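Local coordinates for hypothetical protein (Pseudomonas putida, PDB 2HLJ) that probably acts on acyl-CoA thioesters as a hot-dog-fold thioesterase or acyltransferase, perhaps with betainyl-CoA as substrate, at residues A[5-16]-A[31-42]. Numbering follows the deposited sequence.
Sequences LITYRTTVQEDW and IFSYATDALMDR
Tyr8 carries the aromatic part of the contact between strand 6-11 and helix 25-43. Its CG stands anti to the backbone N (chi1 -167°), which lays the ring alongside Tyr34. Tyr34 CB sits over the centre of one face of the Tyr8 ring, a CH-pi contact 3.7 Å from its centroid. The two rings themselves meet obliquely, with planes at 50°, and Tyr8 OH lies 3.4 Å from Tyr34 CD2. Tyr8 CD2 also touches Ile31 CG2. Replacing Tyr8 by an alanine would probably open a gap beside Tyr34 and Ile31 and leave Tyr34 CB without the ring it packs on.

Apolar contacts extend to both sides of this pair. Tyr8 CB rests against Ala35, where strand and helix backbones come close: the two CA atoms of Tyr8 and Ala35 are 5.0 Å apart. Trp16 CZ3 touches Ile31 CG1 at 3.7 Å, and the Trp16 ring also stacks with Phe27. At the other end, Leu5 CD2 meets Leu39 CD1, and Leu5 CD1 lies over one face of the Arg42 guanidinium, toward its rim.

Polar contacts gather around Arg42. Its side chain, extended from CG to NE, reaches from the helix across to Ile6 and Thr7. A water bridges the segments: it accepts from Arg42 NE (2.6 Å) and donates to Thr7 O (2.8 Å). Arg42 NH2 is also 2.7 Å from Ile6 O. Thr7 OG1 lies against Ala35 CB and is hydrogen-bonded to Thr80 OG1 on strand 75-85.

Strand 6-11 is an outermost strand of the antiparallel sheet within this chain, paired with strand 75-85. Segment 31-42 runs at 134° to it, comparing N-to-C directions, and Phe32 reaches strands 57-66, 75-85 and 89-98. This is the central helix wrapped by a curved antiparallel sheet, the hallmark of the hot-dog fold, as in the 4HBT thioesterase-like family.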
loop_
_atom_site.group_PDB
_atom_site.type_symbol
_atom_site.label_atom_id
_atom_site.label_comp_id
_atom_site.label_asym_id
_atom_site.label_seq_id
_atom_site.Cartn_x
_atom_site.Cartn_y
_atom_site.Cartn_z
ATOM N N LEU A 5 -8.881 -14.909 -13.535
ATOM C CA LEU A 5 -7.969 -14.057 -14.261
ATOM C C LEU A 5 -6.654 -13.869 -13.484
ATOM O O LEU A 5 -6.668 -13.325 -12.391
ATOM C CB LEU A 5 -8.624 -12.690 -14.527
ATOM C CG LEU A 5 -7.769 -11.679 -15.313
ATOM C CD1 LEU A 5 -7.462 -12.149 -16.755
ATOM C CD2 LEU A 5 -8.436 -10.332 -15.345
ATOM N N ILE A 6 -5.540 -14.314 -14.072
ATOM C CA ILE A 6 -4.190 -14.037 -13.571
ATOM C C ILE A 6 -3.569 -12.903 -14.405
ATOM O O ILE A 6 -3.501 -12.977 -15.614
ATOM C CB ILE A 6 -3.302 -15.303 -13.602
ATOM C CG1 ILE A 6 -3.891 -16.357 -12.676
ATOM C CG2 ILE A 6 -1.870 -14.993 -13.176
ATOM C CD1 ILE A 6 -3.229 -17.686 -12.743
ATOM N N THR A 7 -3.132 -11.839 -13.741
ATOM C CA THR A 7 -2.661 -10.641 -14.421
ATOM C C THR A 7 -1.149 -10.479 -14.372
ATOM O O THR A 7 -0.547 -9.755 -15.201
ATOM C CB THR A 7 -3.328 -9.423 -13.813
ATOM O OG1 THR A 7 -3.375 -9.570 -12.408
ATOM C CG2 THR A 7 -4.727 -9.334 -14.301
ATOM N N TYR A 8 -0.517 -11.166 -13.426
ATOM C CA TYR A 8 0.905 -10.940 -13.176
ATOM C C TYR A 8 1.500 -12.101 -12.423
ATOM O O TYR A 8 0.869 -12.639 -11.534
ATOM C CB TYR A 8 1.132 -9.598 -12.440
ATOM C CG TYR A 8 2.580 -9.154 -12.441
ATOM C CD1 TYR A 8 3.148 -8.650 -13.589
ATOM C CD2 TYR A 8 3.382 -9.275 -11.308
ATOM C CE1 TYR A 8 4.459 -8.243 -13.620
ATOM C CE2 TYR A 8 4.717 -8.877 -11.334
ATOM C CZ TYR A 8 5.244 -8.357 -12.499
ATOM O OH TYR A 8 6.570 -7.941 -12.593
ATOM N N ARG A 9 2.702 -12.511 -12.823
ATOM C CA ARG A 9 3.472 -13.536 -12.110
ATOM C C ARG A 9 4.886 -13.078 -11.956
ATOM O O ARG A 9 5.446 -12.471 -12.881
ATOM C CB ARG A 9 3.558 -14.838 -12.900
ATOM C CG ARG A 9 2.271 -15.395 -13.408
ATOM C CD ARG A 9 2.581 -16.630 -14.268
ATOM N NE ARG A 9 1.384 -17.302 -14.745
ATOM C CZ ARG A 9 0.662 -18.167 -14.026
ATOM N NH1 ARG A 9 0.994 -18.480 -12.765
ATOM N NH2 ARG A 9 -0.415 -18.729 -14.576
ATOM N N THR A 10 5.494 -13.402 -10.807
ATOM C CA THR A 10 6.895 -13.061 -10.579
ATOM C C THR A 10 7.465 -13.966 -9.477
ATOM O O THR A 10 6.735 -14.741 -8.845
ATOM C CB THR A 10 7.105 -11.524 -10.254
ATOM O OG1 THR A 10 8.491 -11.176 -10.307
ATOM C CG2 THR A 10 6.555 -11.135 -8.890
ATOM N N THR A 11 8.779 -13.923 -9.335
ATOM C CA THR A 11 9.501 -14.612 -8.258
ATOM C C THR A 11 10.024 -13.522 -7.319
ATOM O O THR A 11 10.597 -12.540 -7.776
ATOM C CB THR A 11 10.618 -15.510 -8.845
ATOM O OG1 THR A 11 10.021 -16.543 -9.627
ATOM C CG2 THR A 11 11.434 -16.190 -7.775
ATOM N N VAL A 12 9.783 -13.663 -6.011
ATOM C CA VAL A 12 10.286 -12.685 -5.032
ATOM C C VAL A 12 11.813 -12.643 -5.039
ATOM O O VAL A 12 12.471 -13.643 -4.746
ATOM C CB VAL A 12 9.812 -12.995 -3.640
ATOM C CG1 VAL A 12 10.454 -12.064 -2.585
ATOM C CG2 VAL A 12 8.265 -12.960 -3.596
ATOM N N GLN A 13 12.341 -11.445 -5.287
ATOM C CA GLN A 13 13.769 -11.204 -5.470
ATOM C C GLN A 13 14.371 -10.688 -4.158
ATOM O O GLN A 13 13.655 -10.210 -3.300
ATOM C CB GLN A 13 13.996 -10.180 -6.613
ATOM C CG GLN A 13 12.771 -9.292 -7.022
ATOM C CD GLN A 13 13.051 -8.421 -8.261
ATOM O OE1 GLN A 13 12.495 -8.647 -9.343
ATOM N NE2 GLN A 13 13.898 -7.426 -8.098
ATOM N N GLU A 14 15.689 -10.810 -4.025
ATOM C CA GLU A 14 16.397 -10.405 -2.832
ATOM C C GLU A 14 16.265 -8.915 -2.528
ATOM O O GLU A 14 16.356 -8.541 -1.376
ATOM C CB GLU A 14 17.866 -10.765 -2.929
ATOM C CG GLU A 14 18.570 -10.810 -1.583
ATOM C CD GLU A 14 19.960 -11.473 -1.641
ATOM O OE1 GLU A 14 20.278 -12.155 -2.644
ATOM O OE2 GLU A 14 20.716 -11.304 -0.660
ATOM N N ASP A 15 16.002 -8.067 -3.520
ATOM C CA ASP A 15 15.867 -6.638 -3.186
ATOM C C ASP A 15 14.470 -6.244 -2.730
ATOM O O ASP A 15 14.225 -5.068 -2.430
ATOM C CB ASP A 15 16.409 -5.698 -4.275
ATOM C CG ASP A 15 15.778 -5.920 -5.610
ATOM O OD1 ASP A 15 14.925 -6.826 -5.730
ATOM O OD2 ASP A 15 16.179 -5.195 -6.552
ATOM N N TRP A 16 13.584 -7.228 -2.604
ATOM C CA TRP A 16 12.263 -7.010 -2.004
ATOM C C TRP A 16 12.060 -7.529 -0.582
ATOM O O TRP A 16 10.965 -7.369 -0.001
ATOM C CB TRP A 16 11.194 -7.642 -2.883
ATOM C CG TRP A 16 11.010 -6.975 -4.201
ATOM C CD1 TRP A 16 11.590 -5.816 -4.633
ATOM C CD2 TRP A 16 10.161 -7.407 -5.239
ATOM N NE1 TRP A 16 11.160 -5.515 -5.866
ATOM C CE2 TRP A 16 10.263 -6.464 -6.272
ATOM C CE3 TRP A 16 9.306 -8.502 -5.401
ATOM C CZ2 TRP A 16 9.571 -6.594 -7.477
ATOM C CZ3 TRP A 16 8.616 -8.627 -6.590
ATOM C CH2 TRP A 16 8.747 -7.675 -7.613
ATOM N N ILE A 31 3.916 -5.452 -6.555
ATOM C CA ILE A 31 3.465 -6.586 -7.377
ATOM C C ILE A 31 2.040 -6.339 -7.843
ATOM O O ILE A 31 1.725 -6.502 -9.013
ATOM C CB ILE A 31 3.532 -7.920 -6.577
ATOM C CG1 ILE A 31 4.969 -8.294 -6.267
ATOM C CG2 ILE A 31 2.767 -9.034 -7.289
ATOM C CD1 ILE A 31 5.072 -9.274 -5.128
ATOM N N PHE A 32 1.168 -5.895 -6.946
ATOM C CA PHE A 32 -0.170 -5.505 -7.386
ATOM C C PHE A 32 -0.211 -4.327 -8.394
ATOM O O PHE A 32 -1.048 -4.329 -9.311
ATOM C CB PHE A 32 -1.087 -5.198 -6.184
ATOM C CG PHE A 32 -1.377 -6.367 -5.278
ATOM C CD1 PHE A 32 -1.475 -7.672 -5.745
ATOM C CD2 PHE A 32 -1.704 -6.123 -3.936
ATOM C CE1 PHE A 32 -1.807 -8.710 -4.882
ATOM C CE2 PHE A 32 -1.958 -7.152 -3.072
ATOM C CZ PHE A 32 -2.055 -8.447 -3.539
ATOM N N SER A 33 0.691 -3.350 -8.264
ATOM C CA SER A 33 0.776 -2.200 -9.215
ATOM C C SER A 33 1.108 -2.678 -10.618
ATOM O O SER A 33 0.542 -2.204 -11.604
ATOM C CB SER A 33 1.853 -1.179 -8.774
ATOM O OG SER A 33 1.644 0.137 -9.313
ATOM N N TYR A 34 2.065 -3.580 -10.695
ATOM C CA TYR A 34 2.438 -4.192 -11.950
ATOM C C TYR A 34 1.261 -4.975 -12.510
ATOM O O TYR A 34 1.043 -4.966 -13.693
ATOM C CB TYR A 34 3.619 -5.113 -11.781
ATOM C CG TYR A 34 4.944 -4.450 -11.453
ATOM C CD1 TYR A 34 5.236 -3.141 -11.850
ATOM C CD2 TYR A 34 5.929 -5.164 -10.799
ATOM C CE1 TYR A 34 6.467 -2.558 -11.549
ATOM C CE2 TYR A 34 7.160 -4.604 -10.523
ATOM C CZ TYR A 34 7.428 -3.304 -10.888
ATOM O OH TYR A 34 8.667 -2.759 -10.582
ATOM N N ALA A 35 0.498 -5.613 -11.637
ATOM C CA ALA A 35 -0.725 -6.314 -12.047
ATOM C C ALA A 35 -1.751 -5.355 -12.656
ATOM O O ALA A 35 -2.402 -5.691 -13.657
ATOM C CB ALA A 35 -1.346 -7.057 -10.874
ATOM N N THR A 36 -1.927 -4.185 -12.029
ATOM C CA THR A 36 -2.818 -3.127 -12.559
ATOM C C THR A 36 -2.342 -2.690 -13.945
ATOM O O THR A 36 -3.132 -2.574 -14.879
ATOM C CB THR A 36 -2.846 -1.913 -11.622
ATOM O OG1 THR A 36 -3.378 -2.281 -10.343
ATOM C CG2 THR A 36 -3.695 -0.769 -12.211
ATOM N N ASP A 37 -1.032 -2.521 -14.109
ATOM C CA ASP A 37 -0.495 -2.146 -15.421
ATOM C C ASP A 37 -0.799 -3.214 -16.514
ATOM O O ASP A 37 -1.196 -2.909 -17.646
ATOM C CB ASP A 37 1.007 -1.885 -15.352
ATOM C CG ASP A 37 1.377 -0.711 -14.447
ATOM O OD1 ASP A 37 0.497 0.042 -13.974
ATOM O OD2 ASP A 37 2.583 -0.559 -14.186
ATOM N N ALA A 38 -0.570 -4.459 -16.174
ATOM C CA ALA A 38 -0.874 -5.574 -17.053
ATOM C C ALA A 38 -2.363 -5.682 -17.374
ATOM O O ALA A 38 -2.722 -6.055 -18.475
ATOM C CB ALA A 38 -0.372 -6.884 -16.422
ATOM N N LEU A 39 -3.228 -5.376 -16.426
ATOM C CA LEU A 39 -4.653 -5.343 -16.704
ATOM C C LEU A 39 -4.979 -4.270 -17.762
ATOM O O LEU A 39 -5.797 -4.495 -18.650
ATOM C CB LEU A 39 -5.435 -5.071 -15.429
ATOM C CG LEU A 39 -6.950 -5.126 -15.578
ATOM C CD1 LEU A 39 -7.461 -6.497 -16.013
ATOM C CD2 LEU A 39 -7.613 -4.651 -14.317
HETATM N N MSE A 40 -4.318 -3.122 -17.679
HETATM C CA MSE A 40 -4.524 -2.066 -18.657
HETATM C C MSE A 40 -3.968 -2.456 -20.022
HETATM O O MSE A 40 -4.614 -2.183 -21.047
HETATM C CB MSE A 40 -3.969 -0.717 -18.172
HETATM C CG MSE A 40 -4.681 -0.131 -16.971
HETATM SE SE MSE A 40 -6.622 -0.239 -17.089
HETATM C CE MSE A 40 -6.992 -1.521 -15.691
ATOM N N ASP A 41 -2.823 -3.136 -20.063
ATOM C CA ASP A 41 -2.374 -3.739 -21.336
ATOM C C ASP A 41 -3.399 -4.710 -21.936
ATOM O O ASP A 41 -3.627 -4.725 -23.148
ATOM C CB ASP A 41 -1.066 -4.510 -21.187
ATOM C CG ASP A 41 0.121 -3.623 -21.004
ATOM O OD1 ASP A 41 0.072 -2.443 -21.457
ATOM O OD2 ASP A 41 1.110 -4.114 -20.392
ATOM N N ARG A 42 -4.019 -5.515 -21.097
ATOM C CA ARG A 42 -4.991 -6.494 -21.584
ATOM C C ARG A 42 -6.195 -5.835 -22.217
ATOM O O ARG A 42 -6.708 -6.324 -23.228
ATOM C CB ARG A 42 -5.504 -7.385 -20.447
ATOM C CG ARG A 42 -4.560 -8.421 -19.971
ATOM C CD ARG A 42 -5.290 -9.271 -18.958
ATOM N NE ARG A 42 -4.473 -10.367 -18.447
ATOM C CZ ARG A 42 -4.622 -11.642 -18.798
ATOM N NH1 ARG A 42 -5.579 -12.025 -19.637
ATOM N NH2 ARG A 42 -3.814 -12.537 -18.277
HETATM O O HOH W 1 -2.116 -9.624 -17.546
#